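PDB 2FSJ: archaeal actin homolog from Thermoplasma acidophilum, which polymerizes in the presence of nucleoside triphosphates, best with ATP, into bundles of helical filaments. Local coordinates for residues L108-I113 against E157-F161; R165-R169 against A341-S345; L222-V226 against L278-I282. All coordinates share one frame; numbering follows the deposited sequence.

Interaction 1 (L108-I113 against E157-F161); sequences LWESGI and EVRQF
Trp109 turns its CG away from the backbone N (chi1 -169°), while Arg159 holds CG beside its own N (chi1 -66°) and runs out straight to NE, and the indole and guanidinium meet as a stack. Their planes are only 5° apart, and Arg159 CZ sits 3.7 Å from the centroid of the six-membered ring of Trp109, a cation-pi contact; farther back, Arg159 CD lies over the same ring. Glu157 fixes the rotation of the guanidinium by a side-on grip, with Arg159 NE 2.9 Å from Glu157 OE2 and Arg159 NH2 3.2 Å from Glu157 OE1. A water accepts from Arg159 NH1 and lies 2.7 Å from Leu108 O and Ile113 O, placed to donate to either, though acceptors in reach outnumber its protons. With an alanine in place of Arg159, this face of the indole would probably lose its stacking partner and the Glu157 carboxylate its mate. Deeper in, Leu108 CB lies 3.8 Å from the centroid of the Phe161 ring, over its face, and Ile113 O approaches the ring edge, 3.3 Å from Phe161 CE1. This is helix-on-sheet packing in the N-terminal domain of an actin-like fold, helix 101-111 lying against strand 158-170.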
loop_
_atom_site.group_PDB
_atom_site.type_symbol
_atom_site.label_atom_id
_atom_site.label_comp_id
_atom_site.label_asym_id
_atom_site.label_seq_id
_atom_site.Cartn_x
_atom_site.Cartn_y
_atom_site.Cartn_z
ATOM N N LEU A 108 -7.097 10.424 9.027
ATOM C CA LEU A 108 -7.151 11.109 10.330
ATOM C C LEU A 108 -8.567 11.118 10.916
ATOM O O LEU A 108 -8.746 10.823 12.090
ATOM C CB LEU A 108 -6.552 12.500 10.218
ATOM C CG LEU A 108 -5.134 12.555 9.651
ATOM C CD1 LEU A 108 -4.617 14.000 9.562
ATOM C CD2 LEU A 108 -4.215 11.748 10.531
ATOM N N TRP A 109 -9.567 11.385 10.083
ATOM C CA TRP A 109 -10.965 11.260 10.474
ATOM C C TRP A 109 -11.328 9.842 10.989
ATOM O O TRP A 109 -11.940 9.677 12.065
ATOM C CB TRP A 109 -11.869 11.624 9.302
ATOM C CG TRP A 109 -13.289 11.763 9.747
ATOM C CD1 TRP A 109 -14.242 10.790 9.768
ATOM C CD2 TRP A 109 -13.899 12.941 10.310
ATOM N NE1 TRP A 109 -15.409 11.275 10.320
ATOM C CE2 TRP A 109 -15.238 12.600 10.641
ATOM C CE3 TRP A 109 -13.469 14.261 10.528
ATOM C CZ2 TRP A 109 -16.126 13.514 11.193
ATOM C CZ3 TRP A 109 -14.380 15.184 11.077
ATOM C CH2 TRP A 109 -15.674 14.801 11.402
ATOM N N GLU A 110 -10.964 8.820 10.224
ATOM C CA GLU A 110 -11.235 7.452 10.646
ATOM C C GLU A 110 -10.510 7.029 11.932
ATOM O O GLU A 110 -11.034 6.201 12.693
ATOM C CB GLU A 110 -10.922 6.471 9.560
ATOM C CG GLU A 110 -11.858 6.530 8.388
ATOM C CD GLU A 110 -13.171 5.782 8.565
ATOM O OE1 GLU A 110 -13.327 4.961 9.518
ATOM O OE2 GLU A 110 -14.063 6.023 7.724
ATOM N N SER A 111 -9.341 7.598 12.196
ATOM C CA SER A 111 -8.599 7.259 13.389
ATOM C C SER A 111 -9.453 7.562 14.652
ATOM O O SER A 111 -9.280 6.937 15.668
ATOM C CB SER A 111 -7.240 7.999 13.402
ATOM O OG SER A 111 -7.339 9.341 13.861
ATOM N N GLY A 112 -10.364 8.527 14.549
ATOM C CA GLY A 112 -11.194 8.984 15.661
ATOM C C GLY A 112 -10.423 9.836 16.666
ATOM O O GLY A 112 -11.002 10.273 17.665
ATOM N N ILE A 113 -9.124 10.043 16.430
ATOM C CA ILE A 113 -8.309 10.889 17.288
ATOM C C ILE A 113 -8.867 12.292 17.214
ATOM O O ILE A 113 -9.132 12.816 16.137
ATOM C CB ILE A 113 -6.848 10.901 16.870
ATOM C CG1 ILE A 113 -6.228 9.516 17.001
ATOM C CG2 ILE A 113 -6.056 11.907 17.727
ATOM C CD1 ILE A 113 -4.975 9.314 16.133
ATOM N N GLU A 157 -19.558 18.335 12.202
ATOM C CA GLU A 157 -18.473 18.272 13.182
ATOM C C GLU A 157 -17.137 18.628 12.513
ATOM O O GLU A 157 -16.887 18.191 11.414
ATOM C CB GLU A 157 -18.332 16.863 13.743
ATOM C CG GLU A 157 -17.253 16.726 14.817
ATOM C CD GLU A 157 -16.974 15.282 15.231
ATOM O OE1 GLU A 157 -17.659 14.369 14.721
ATOM O OE2 GLU A 157 -16.038 15.070 16.007
ATOM N N VAL A 158 -16.275 19.331 13.227
ATOM C CA VAL A 158 -14.929 19.700 12.789
ATOM C C VAL A 158 -13.906 19.041 13.702
ATOM O O VAL A 158 -14.010 19.091 14.919
ATOM C CB VAL A 158 -14.709 21.234 12.843
ATOM C CG1 VAL A 158 -13.257 21.632 12.656
ATOM C CG2 VAL A 158 -15.607 21.917 11.836
ATOM N N ARG A 159 -12.904 18.416 13.082
ATOM C CA ARG A 159 -11.758 17.909 13.774
ATOM C C ARG A 159 -10.502 18.555 13.170
ATOM O O ARG A 159 -10.316 18.581 11.949
ATOM C CB ARG A 159 -11.701 16.398 13.640
ATOM C CG ARG A 159 -12.833 15.666 14.326
ATOM C CD ARG A 159 -12.729 14.151 14.274
ATOM N NE ARG A 159 -14.022 13.571 14.520
ATOM C CZ ARG A 159 -14.395 12.335 14.198
ATOM N NH1 ARG A 159 -13.549 11.454 13.692
ATOM N NH2 ARG A 159 -15.623 11.982 14.411
ATOM N N GLN A 160 -9.618 19.003 14.029
ATOM C CA GLN A 160 -8.421 19.706 13.620
ATOM C C GLN A 160 -7.126 19.002 14.049
ATOM O O GLN A 160 -7.002 18.526 15.197
ATOM C CB GLN A 160 -8.487 21.149 14.167
ATOM C CG GLN A 160 -7.778 22.108 13.311
ATOM C CD GLN A 160 -8.109 23.581 13.612
ATOM O OE1 GLN A 160 -8.396 24.376 12.714
ATOM N NE2 GLN A 160 -8.029 23.916 14.839
ATOM N N PHE A 161 -6.155 18.942 13.141
ATOM C CA PHE A 161 -4.898 18.203 13.332
ATOM C C PHE A 161 -3.723 19.115 12.950
ATOM O O PHE A 161 -3.688 19.705 11.840
ATOM C CB PHE A 161 -4.891 16.917 12.454
ATOM C CG PHE A 161 -6.128 16.064 12.609
ATOM C CD1 PHE A 161 -6.211 15.085 13.624
ATOM C CD2 PHE A 161 -7.215 16.242 11.774
ATOM C CE1 PHE A 161 -7.329 14.286 13.754
ATOM C CE2 PHE A 161 -8.370 15.434 11.909
ATOM C CZ PHE A 161 -8.427 14.473 12.935
HETATM O O HOH W 1 -10.425 11.780 13.996
#

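Interaction 2 (R165-R169 against A341-S345); sequences RLIMR and AAERS
Ile167 meets Ala342 at the tight centre of this contact, where strand and helix come within 5.5 Å of each other, CA to CA. The small alanine probably allows so close an approach: Ile167 CB lies 4.0 Å from Ala342 CB, and Ile167 CG2 rests on the helix backbone, 4.0 Å from Ala342 CA. The isoleucine divides its branches between two parts of the partner. CG2, set opposite the backbone N, takes the helix, while CG1 stays beside that N (chi1 -63°) and carries CD1 toward the chain end, where it comes to 3.4 Å from Ser345 OG.

The margins are more open to solvent, and an arginine lies along each. Arg169 bends at chi2 (-64°) and spreads its guanidinium across the methyl of Ala341, with Ala341 CB 3.6 Å above the plane and displaced toward the rim. The bond from Arg169 NH1 to Met168 O, 3.0 Å long, keeps the group folded back on its own strand. At the other margin Arg165 brings the edge of its guanidinium to Ser345, NH1 standing 3.4 Å from Ser345 CB, and no hydrogen bond spans the gap. Ser345 is exposed, and the side chains of Glu343 and Arg344 could not be modelled past CB, consistent with mobility on this side.

Leu166 and Met168 point the other way, onto helix 133-144, so strand 158-170 is packed between two helices. One of them, helix 333-343, is the last of the chain: after the C-terminal domain has been built, it returns to the sheet of the N-terminal domain, as the C-terminal helices do in actin.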
loop_
_atom_site.group_PDB
_atom_site.type_symbol
_atom_site.label_atom_id
_atom_site.label_comp_id
_atom_site.label_asym_id
_atom_site.label_seq_id
_atom_site.Cartn_x
_atom_site.Cartn_y
_atom_site.Cartn_z
ATOM N N ARG A 165 5.341 16.998 12.817
ATOM C CA ARG A 165 6.526 16.316 12.294
ATOM C C ARG A 165 6.106 15.134 11.486
ATOM O O ARG A 165 5.156 14.466 11.844
ATOM C CB ARG A 165 7.425 15.839 13.423
ATOM C CG ARG A 165 8.755 15.308 12.972
ATOM C CD ARG A 165 9.909 15.356 14.001
ATOM N NE ARG A 165 9.454 15.585 15.371
ATOM C CZ ARG A 165 9.361 14.658 16.320
ATOM N NH1 ARG A 165 9.695 13.392 16.077
ATOM N NH2 ARG A 165 8.923 14.998 17.534
ATOM N N LEU A 166 6.815 14.930 10.378
ATOM C CA LEU A 166 6.644 13.785 9.526
ATOM C C LEU A 166 7.958 13.019 9.527
ATOM O O LEU A 166 8.999 13.577 9.123
ATOM C CB LEU A 166 6.280 14.288 8.131
ATOM C CG LEU A 166 5.951 13.296 7.050
ATOM C CD1 LEU A 166 4.735 12.436 7.420
ATOM C CD2 LEU A 166 5.746 14.032 5.723
ATOM N N ILE A 167 7.924 11.760 9.968
ATOM C CA ILE A 167 9.065 10.874 9.950
ATOM C C ILE A 167 8.819 9.862 8.808
ATOM O O ILE A 167 7.730 9.317 8.692
ATOM C CB ILE A 167 9.222 10.168 11.294
ATOM C CG1 ILE A 167 9.506 11.196 12.434
ATOM C CG2 ILE A 167 10.316 9.056 11.248
ATOM C CD1 ILE A 167 10.748 12.025 12.219
ATOM N N MET A 168 9.840 9.629 8.003
ATOM C CA MET A 168 9.721 8.840 6.782
ATOM C C MET A 168 10.770 7.755 6.711
ATOM O O MET A 168 11.933 8.009 7.011
ATOM C CB MET A 168 9.877 9.753 5.571
ATOM C CG MET A 168 8.796 10.805 5.458
ATOM S SD MET A 168 7.205 10.131 5.025
ATOM C CE MET A 168 7.385 9.736 3.205
ATOM N N ARG A 169 10.381 6.575 6.231
ATOM C CA ARG A 169 11.338 5.505 5.936
ATOM C C ARG A 169 11.041 4.961 4.556
ATOM O O ARG A 169 9.889 5.046 4.163
ATOM C CB ARG A 169 11.180 4.378 6.924
ATOM C CG ARG A 169 11.732 4.667 8.297
ATOM C CD ARG A 169 13.243 4.886 8.343
ATOM N NE ARG A 169 13.651 5.168 9.712
ATOM C CZ ARG A 169 13.680 6.379 10.271
ATOM N NH1 ARG A 169 13.356 7.487 9.584
ATOM N NH2 ARG A 169 14.071 6.487 11.536
ATOM N N ALA A 341 9.181 3.643 13.755
ATOM C CA ALA A 341 10.217 4.643 13.522
ATOM C C ALA A 341 9.844 6.031 14.035
ATOM O O ALA A 341 10.703 6.722 14.594
ATOM C CB ALA A 341 10.624 4.719 12.030
ATOM N N ALA A 342 8.604 6.472 13.879
ATOM C CA ALA A 342 8.219 7.779 14.411
ATOM C C ALA A 342 8.275 7.774 15.964
ATOM O O ALA A 342 8.808 8.703 16.564
ATOM C CB ALA A 342 6.867 8.206 13.921
ATOM N N GLU A 343 7.727 6.731 16.581
ATOM C CA GLU A 343 7.751 6.580 18.027
ATOM C C GLU A 343 9.186 6.714 18.581
ATOM O O GLU A 343 9.446 7.488 19.542
ATOM C CB GLU A 343 7.146 5.232 18.415
ATOM N N ARG A 344 10.115 5.983 17.965
ATOM C CA ARG A 344 11.514 6.020 18.343
ATOM C C ARG A 344 12.206 7.342 17.977
ATOM O O ARG A 344 13.432 7.430 18.083
ATOM C CB ARG A 344 12.258 4.826 17.731
ATOM N N SER A 345 11.431 8.350 17.533
ATOM C CA SER A 345 11.915 9.720 17.294
ATOM C C SER A 345 11.729 10.599 18.548
ATOM O O SER A 345 10.694 10.533 19.227
ATOM C CB SER A 345 11.156 10.361 16.122
ATOM O OG SER A 345 12.005 10.534 15.005
#

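Interaction 3 (L222-V226 against L278-I282); sequences LQIGV and LANRI
Ile224 reaches from the loop between strand 213-222 and helix 226-241 to touch three side chains of helix 268-290. Its CB stands back from the helix, 4.6 Å from Leu278 CD1, and from there the branches part. CG2, in the crowded position between the backbone N and the carbonyl carbon, goes to Ile282, 3.9 Å from its CG1. CG1 lies opposite the backbone N (chi1 -162°) and passes Leu278, 3.7 Å from Leu278 CD1. The chain stays extended, and the tip, CD1, touches Leu278 CD1 again and lies 3.7 Å from Arg281 CD, where the aliphatic part of the arginine crosses it at about a right angle.

In the actin-like fold this loop leads from the sheet of the C-terminal domain into a helix beside the nucleotide cleft. Val226, at the far end of the segment, lies next to Gly306 and Gln251, two residues of the ATP site. Both methyls of Leu278 face the carbonyl oxygen of Gly225 from the same side, Leu278 CD1 and CD2 each 3.8 Å from Gly225 O. Thr202 OG1 and Asp228 OD2 hold the backbone here, the first bonded to Ile224 O and the second to Gly225 N. At the opposite end, Leu222 CD1 brushes Ile282 CG2 at 4.2 Å, and Ile310 of helix 307-310 packs on both Leu278 and Ile282.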
loop_
_atom_site.group_PDB
_atom_site.type_symbol
_atom_site.label_atom_id
_atom_site.label_comp_id
_atom_site.label_asym_id
_atom_site.label_seq_id
_atom_site.Cartn_x
_atom_site.Cartn_y
_atom_site.Cartn_z
ATOM N N LEU A 222 9.649 -2.596 -10.297
ATOM C CA LEU A 222 9.276 -3.238 -11.546
ATOM C C LEU A 222 7.882 -2.745 -11.923
ATOM O O LEU A 222 6.990 -2.686 -11.094
ATOM C CB LEU A 222 9.268 -4.753 -11.379
ATOM C CG LEU A 222 10.572 -5.430 -10.962
ATOM C CD1 LEU A 222 10.331 -6.920 -10.679
ATOM C CD2 LEU A 222 11.654 -5.208 -12.017
ATOM N N GLN A 223 7.672 -2.376 -13.171
ATOM C CA GLN A 223 6.375 -1.844 -13.568
ATOM C C GLN A 223 5.407 -2.976 -13.968
ATOM O O GLN A 223 4.945 -3.064 -15.130
ATOM C CB GLN A 223 6.544 -0.769 -14.661
ATOM C CG GLN A 223 7.506 0.420 -14.218
ATOM C CD GLN A 223 6.986 1.227 -13.036
ATOM O OE1 GLN A 223 5.841 1.673 -13.054
ATOM N NE2 GLN A 223 7.843 1.416 -11.979
ATOM N N ILE A 224 5.112 -3.839 -12.993
ATOM C CA ILE A 224 4.226 -5.000 -13.183
ATOM C C ILE A 224 3.655 -5.317 -11.826
ATOM O O ILE A 224 4.349 -5.135 -10.797
ATOM C CB ILE A 224 4.986 -6.213 -13.830
ATOM C CG1 ILE A 224 3.981 -7.226 -14.412
ATOM C CG2 ILE A 224 5.918 -6.907 -12.848
ATOM C CD1 ILE A 224 4.620 -8.463 -15.152
ATOM N N GLY A 225 2.394 -5.740 -11.799
ATOM C CA GLY A 225 1.734 -6.122 -10.565
ATOM C C GLY A 225 0.430 -6.886 -10.835
ATOM O O GLY A 225 0.163 -7.283 -11.966
ATOM N N VAL A 226 -0.410 -7.008 -9.820
ATOM C CA VAL A 226 -1.633 -7.781 -9.912
ATOM C C VAL A 226 -2.565 -7.231 -11.005
ATOM O O VAL A 226 -3.312 -7.972 -11.536
ATOM C CB VAL A 226 -2.396 -7.837 -8.577
ATOM C CG1 VAL A 226 -3.665 -8.724 -8.726
ATOM C CG2 VAL A 226 -1.499 -8.376 -7.453
ATOM N N LEU A 278 2.767 -13.998 -14.086
ATOM C CA LEU A 278 3.164 -12.783 -13.327
ATOM C C LEU A 278 4.357 -13.085 -12.414
ATOM O O LEU A 278 5.372 -12.373 -12.413
ATOM C CB LEU A 278 1.996 -12.305 -12.495
ATOM C CG LEU A 278 2.204 -11.174 -11.486
ATOM C CD1 LEU A 278 2.820 -9.940 -12.238
ATOM C CD2 LEU A 278 0.931 -10.852 -10.834
ATOM N N ALA A 279 4.228 -14.154 -11.645
ATOM C CA ALA A 279 5.290 -14.626 -10.770
ATOM C C ALA A 279 6.587 -14.893 -11.513
ATOM O O ALA A 279 7.650 -14.429 -11.084
ATOM C CB ALA A 279 4.853 -15.890 -10.008
ATOM N N ASN A 280 6.515 -15.626 -12.609
ATOM C CA ASN A 280 7.683 -15.933 -13.395
ATOM C C ASN A 280 8.411 -14.648 -13.879
ATOM O O ASN A 280 9.667 -14.593 -13.852
ATOM C CB ASN A 280 7.322 -16.880 -14.580
ATOM C CG ASN A 280 7.004 -18.294 -14.124
ATOM O OD1 ASN A 280 7.274 -18.670 -12.979
ATOM N ND2 ASN A 280 6.474 -19.085 -15.014
ATOM N N ARG A 281 7.661 -13.613 -14.286
ATOM C CA ARG A 281 8.297 -12.387 -14.778
ATOM C C ARG A 281 8.993 -11.649 -13.650
ATOM O O ARG A 281 10.092 -11.134 -13.841
ATOM C CB ARG A 281 7.310 -11.433 -15.442
ATOM C CG ARG A 281 6.858 -11.935 -16.821
ATOM C CD ARG A 281 5.929 -10.988 -17.522
ATOM N NE ARG A 281 5.540 -11.476 -18.852
ATOM C CZ ARG A 281 6.120 -11.130 -20.015
ATOM N NH1 ARG A 281 7.166 -10.288 -20.064
ATOM N NH2 ARG A 281 5.640 -11.643 -21.144
ATOM N N ILE A 282 8.377 -11.621 -12.476
ATOM C CA ILE A 282 8.997 -10.959 -11.340
ATOM C C ILE A 282 10.258 -11.679 -10.917
ATOM O O ILE A 282 11.310 -11.038 -10.704
ATOM C CB ILE A 282 7.999 -10.843 -10.163
ATOM C CG1 ILE A 282 6.877 -9.870 -10.525
ATOM C CG2 ILE A 282 8.699 -10.402 -8.888
ATOM C CD1 ILE A 282 5.612 -10.107 -9.722
#

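Interactions 1 and 2 share strand 158-170, about 20 Å apart between centres, and each lays a helix on it: helix 101-111 near its start, the C-terminal helix 333-343 farther along. Interaction 3 lies across the centre of the chain in the other domain and touches neither. It is also the buried one, with no hydrogen bond or salt bridge across its segments, its side chains meeting through aliphatic carbons close to the ATP site. The surface contact, interaction 2, has an aliphatic centre flanked by arginines. Interaction 1, partly buried, mixes both kinds, pairing an inner hydrophobic layer with an arginine-indole stack, an ion pair and a water.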